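Local coordinates for protein 2-hydroxyhepta-2,4-diene-1, 7-dioateisomerase (Mycobacterium abscessus, PDB 3R6O) that probably acts as a magnesium-dependent isomerase of 2-hydroxyhepta-2,4-diene-1,7-dioate, in the fumarylacetoacetate hydrolase family, at residues Ile178-Tyr184 and Asp232-Phe238. Sequence-based numbering, arbitrary orientation.
Sequences IKHVAGY and DTTFETF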
ATOM      1  N   ILE A 178      -9.605 -20.208   0.937  1.00 26.09           N
ATOM      2  CA  ILE A 178      -9.136 -20.817  -0.325  1.00 26.43           C
ATOM      3  C   ILE A 178      -9.877 -20.250  -1.554  1.00 26.73           C
ATOM      4  O   ILE A 178      -9.268 -20.075  -2.634  1.00 26.61           O
ATOM      5  CB  ILE A 178      -9.221 -22.397  -0.285  1.00 27.66           C
ATOM      6  CG1 ILE A 178      -8.627 -23.028  -1.554  1.00 28.13           C
ATOM      7  CG2 ILE A 178     -10.688 -22.882  -0.106  1.00 28.86           C
ATOM      8  CD1 ILE A 178      -7.185 -22.656  -1.839  1.00 27.17           C
ATOM      9  N   LYS A 179     -11.167 -19.941  -1.379  1.00 27.25           N
ATOM     10  CA  LYS A 179     -12.006 -19.347  -2.431  1.00 27.73           C
ATOM     11  C   LYS A 179     -11.564 -17.938  -2.857  1.00 26.79           C
ATOM     12  O   LYS A 179     -11.971 -17.485  -3.940  1.00 27.28           O
ATOM     13  CB  LYS A 179     -13.474 -19.298  -1.990  1.00 28.54           C
ATOM     14  N   HIS A 180     -10.769 -17.267  -2.018  1.00 25.65           N
ATOM     15  CA  HIS A 180     -10.240 -15.930  -2.283  1.00 24.81           C
ATOM     16  C   HIS A 180      -8.790 -15.891  -2.764  1.00 24.15           C
ATOM     17  O   HIS A 180      -8.246 -14.795  -2.974  1.00 23.52           O
ATOM     18  CB  HIS A 180     -10.368 -15.043  -1.026  1.00 24.15           C
ATOM     19  CG  HIS A 180     -11.778 -14.786  -0.625  1.00 24.81           C
ATOM     20  ND1 HIS A 180     -12.464 -13.648  -0.990  1.00 24.97           N
ATOM     21  CD2 HIS A 180     -12.646 -15.542   0.089  1.00 25.51           C
ATOM     22  CE1 HIS A 180     -13.688 -13.714  -0.501  1.00 25.69           C
ATOM     23  NE2 HIS A 180     -13.821 -14.846   0.164  1.00 26.02           N
ATOM     24  N   VAL A 181      -8.137 -17.052  -2.889  1.00 24.37           N
ATOM     25  CA  VAL A 181      -6.750 -17.080  -3.330  1.00 23.88           C
ATOM     26  C   VAL A 181      -6.677 -17.575  -4.782  1.00 24.74           C
ATOM     27  O   VAL A 181      -7.087 -18.679  -5.103  1.00 25.70           O
ATOM     28  CB  VAL A 181      -5.842 -17.912  -2.358  1.00 23.54           C
ATOM     29  CG1 VAL A 181      -4.500 -18.158  -2.964  1.00 23.32           C
ATOM     30  CG2 VAL A 181      -5.712 -17.171  -0.981  1.00 22.72           C
ATOM     31  N   ALA A 182      -6.146 -16.721  -5.655  1.00 24.55           N
ATOM     32  CA  ALA A 182      -5.945 -17.079  -7.037  1.00 25.47           C
ATOM     33  C   ALA A 182      -4.754 -18.017  -7.156  1.00 25.49           C
ATOM     34  O   ALA A 182      -4.722 -18.831  -8.037  1.00 26.53           O
ATOM     35  CB  ALA A 182      -5.728 -15.836  -7.894  1.00 25.43           C
ATOM     36  N   GLY A 183      -3.732 -17.854  -6.311  1.00 24.47           N
ATOM     37  CA  GLY A 183      -2.595 -18.768  -6.367  1.00 24.58           C
ATOM     38  C   GLY A 183      -1.424 -18.319  -5.506  1.00 23.48           C
ATOM     39  O   GLY A 183      -1.608 -17.575  -4.543  1.00 22.67           O
ATOM     40  N   TYR A 184      -0.233 -18.791  -5.865  1.00 23.61           N
ATOM     41  CA  TYR A 184       0.935 -18.658  -5.007  1.00 22.82           C
ATOM     42  C   TYR A 184       2.156 -18.220  -5.812  1.00 22.75           C
ATOM     43  O   TYR A 184       2.298 -18.564  -6.994  1.00 23.59           O
ATOM     44  CB  TYR A 184       1.294 -19.990  -4.361  1.00 23.26           C
ATOM     45  CG  TYR A 184       0.222 -20.803  -3.683  1.00 23.75           C
ATOM     46  CD1 TYR A 184       0.088 -20.794  -2.300  1.00 23.32           C
ATOM     47  CD2 TYR A 184      -0.574 -21.660  -4.407  1.00 24.85           C
ATOM     48  CE1 TYR A 184      -0.857 -21.580  -1.665  1.00 23.95           C
ATOM     49  CE2 TYR A 184      -1.517 -22.469  -3.789  1.00 25.48           C
ATOM     50  CZ  TYR A 184      -1.657 -22.429  -2.412  1.00 25.02           C
ATOM     51  OH  TYR A 184      -2.590 -23.246  -1.813  1.00 25.80           O
ATOM     52  N   ASP A 232      -8.040 -27.047  -6.431  1.00 33.39           N
ATOM     53  CA  ASP A 232      -7.713 -27.415  -5.045  1.00 32.76           C
ATOM     54  C   ASP A 232      -8.850 -27.007  -4.093  1.00 32.66           C
ATOM     55  O   ASP A 232      -9.399 -25.920  -4.201  1.00 32.14           O
ATOM     56  CB  ASP A 232      -6.428 -26.718  -4.556  1.00 31.45           C
ATOM     57  CG  ASP A 232      -5.176 -27.092  -5.344  1.00 31.47           C
ATOM     58  OD1 ASP A 232      -5.212 -27.920  -6.272  1.00 32.49           O
ATOM     59  OD2 ASP A 232      -4.119 -26.509  -5.012  1.00 30.47           O
ATOM     60  N   THR A 233      -9.191 -27.861  -3.137  1.00 33.21           N
ATOM     61  CA  THR A 233     -10.187 -27.490  -2.114  1.00 33.13           C
ATOM     62  C   THR A 233      -9.550 -27.041  -0.804  1.00 32.13           C
ATOM     63  O   THR A 233     -10.244 -26.530   0.099  1.00 31.90           O
ATOM     64  CB  THR A 233     -11.159 -28.650  -1.837  1.00 34.53           C
ATOM     65  OG1 THR A 233     -10.427 -29.826  -1.443  1.00 35.05           O
ATOM     66  CG2 THR A 233     -11.967 -28.937  -3.082  1.00 36.51           C
ATOM     67  N   THR A 234      -8.228 -27.202  -0.713  1.00 31.59           N
ATOM     68  CA  THR A 234      -7.473 -26.741   0.431  1.00 30.68           C
ATOM     69  C   THR A 234      -6.191 -26.082  -0.065  1.00 29.71           C
ATOM     70  O   THR A 234      -5.891 -26.085  -1.266  1.00 29.82           O
ATOM     71  CB  THR A 234      -7.088 -27.891   1.354  1.00 31.28           C
ATOM     72  OG1 THR A 234      -6.374 -28.867   0.590  1.00 33.45           O
ATOM     73  CG2 THR A 234      -8.318 -28.521   1.998  1.00 32.29           C
ATOM     74  N   PHE A 235      -5.438 -25.508   0.853  1.00 28.85           N
ATOM     75  CA  PHE A 235      -4.139 -24.936   0.495  1.00 28.00           C
ATOM     76  C   PHE A 235      -3.107 -26.035   0.334  1.00 28.42           C
ATOM     77  O   PHE A 235      -3.255 -27.129   0.892  1.00 29.20           O
ATOM     78  CB  PHE A 235      -3.689 -23.906   1.544  1.00 27.02           C
ATOM     79  CG  PHE A 235      -4.472 -22.634   1.473  1.00 26.49           C
ATOM     80  CD1 PHE A 235      -4.096 -21.621   0.595  1.00 25.84           C
ATOM     81  CD2 PHE A 235      -5.633 -22.482   2.206  1.00 26.75           C
ATOM     82  CE1 PHE A 235      -4.870 -20.493   0.479  1.00 25.48           C
ATOM     83  CE2 PHE A 235      -6.380 -21.360   2.107  1.00 26.35           C
ATOM     84  CZ  PHE A 235      -5.996 -20.351   1.255  1.00 25.71           C
ATOM     85  N   GLU A 236      -2.096 -25.755  -0.478  1.00 28.00           N
ATOM     86  CA  GLU A 236      -1.024 -26.690  -0.726  1.00 28.36           C
ATOM     87  C   GLU A 236       0.113 -26.426   0.245  1.00 27.68           C
ATOM     88  O   GLU A 236       0.110 -25.451   1.004  1.00 26.91           O
ATOM     89  CB  GLU A 236      -0.517 -26.582  -2.169  1.00 28.41           C
ATOM     90  CG  GLU A 236      -1.587 -26.887  -3.231  1.00 29.25           C
ATOM     91  CD  GLU A 236      -1.014 -27.408  -4.529  1.00 31.48           C
ATOM     92  OE1 GLU A 236       0.170 -27.813  -4.562  1.00 31.32           O
ATOM     93  OE2 GLU A 236      -1.768 -27.458  -5.520  1.00 33.77           O
ATOM     94  N   THR A 237       1.034 -27.363   0.251  1.00 28.09           N
ATOM     95  CA  THR A 237       2.238 -27.311   1.064  1.00 27.65           C
ATOM     96  C   THR A 237       3.427 -27.061   0.139  1.00 27.28           C
ATOM     97  O   THR A 237       3.469 -27.578  -0.993  1.00 27.80           O
ATOM     98  CB  THR A 237       2.321 -28.617   1.832  1.00 28.53           C
ATOM     99  OG1 THR A 237       1.237 -28.626   2.785  1.00 28.78           O
ATOM    100  CG2 THR A 237       3.653 -28.800   2.548  1.00 28.33           C
ATOM    101  N   PHE A 238       4.376 -26.236   0.611  1.00 26.46           N
ATOM    102  CA  PHE A 238       5.600 -25.956  -0.135  1.00 26.13           C
ATOM    103  C   PHE A 238       6.841 -26.121   0.716  1.00 25.95           C
ATOM    104  O   PHE A 238       6.813 -25.878   1.926  1.00 25.73           O
ATOM    105  CB  PHE A 238       5.578 -24.542  -0.683  1.00 25.31           C
ATOM    106  CG  PHE A 238       4.373 -24.259  -1.469  1.00 25.48           C
ATOM    107  CD1 PHE A 238       4.354 -24.431  -2.840  1.00 25.87           C
ATOM    108  CD2 PHE A 238       3.219 -23.876  -0.825  1.00 27.64           C
ATOM    109  CE1 PHE A 238       3.204 -24.209  -3.543  1.00 26.17           C
ATOM    110  CE2 PHE A 238       2.082 -23.633  -1.526  1.00 27.05           C
ATOM    111  CZ  PHE A 238       2.071 -23.801  -2.885  1.00 28.16           C
TER
HETATM  112  O   HOH W   1      -4.359 -24.479  -3.250  1.00 28.24           O
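Asp232 meets Ile178 through its backbone, the carbonyl O lying 4.0 Å from Ile178 CG1, while its carboxylate reaches Tyr184 through a water: the tyrosine OH donates to it at 2.6 Å, and the water in turn donates to Asp232 OD2 and to the carbonyl oxygen of Thr234. Thr233 and Thr234 have their CB bonds pointing away and offer backbone carbonyls instead. Ile178 CG2 lies 3.7 Å from Thr233 O, and its CD1 lies as close to Thr234 O. The same CD1 then sits over the face of Phe235, 3.9 Å from the ring centroid and only 9° off the normal, a CH-pi contact. With CG1 of Ile178 anti to the backbone N, the second torsion swings CD1 over the ring. Val181 comes in differently, its CG2 meeting CE1 at the edge of the Phe235 ring, while Ala262 of helix 261-269 also touches that phenylalanine. At Glu236 the backbone N-H donates to Tyr184 OH at 2.9 Å, nearly straight at 163°. The Glu236 carboxylate makes its salt bridge with Lys310. Phe238 closes the run with an edge-to-face stack: its CZ stands 3.5 Å above the middle of the Tyr184 ring, the two planes inclined at 58°. The contact thus joins the 3-10 turn and the bulged start of strand 181-192 to the loop that leads from strand 226-228 of the same sheet into strand 239-244 of another. Chemically, the phenol works both ways, accepting from the loop backbone and donating to the water, which should fix the hydroxyl's rotation; Phe238 and Phe261 pack against the Tyr184 ring, both edge to face, while Ile178 and Val181 meet the Phe235 ring.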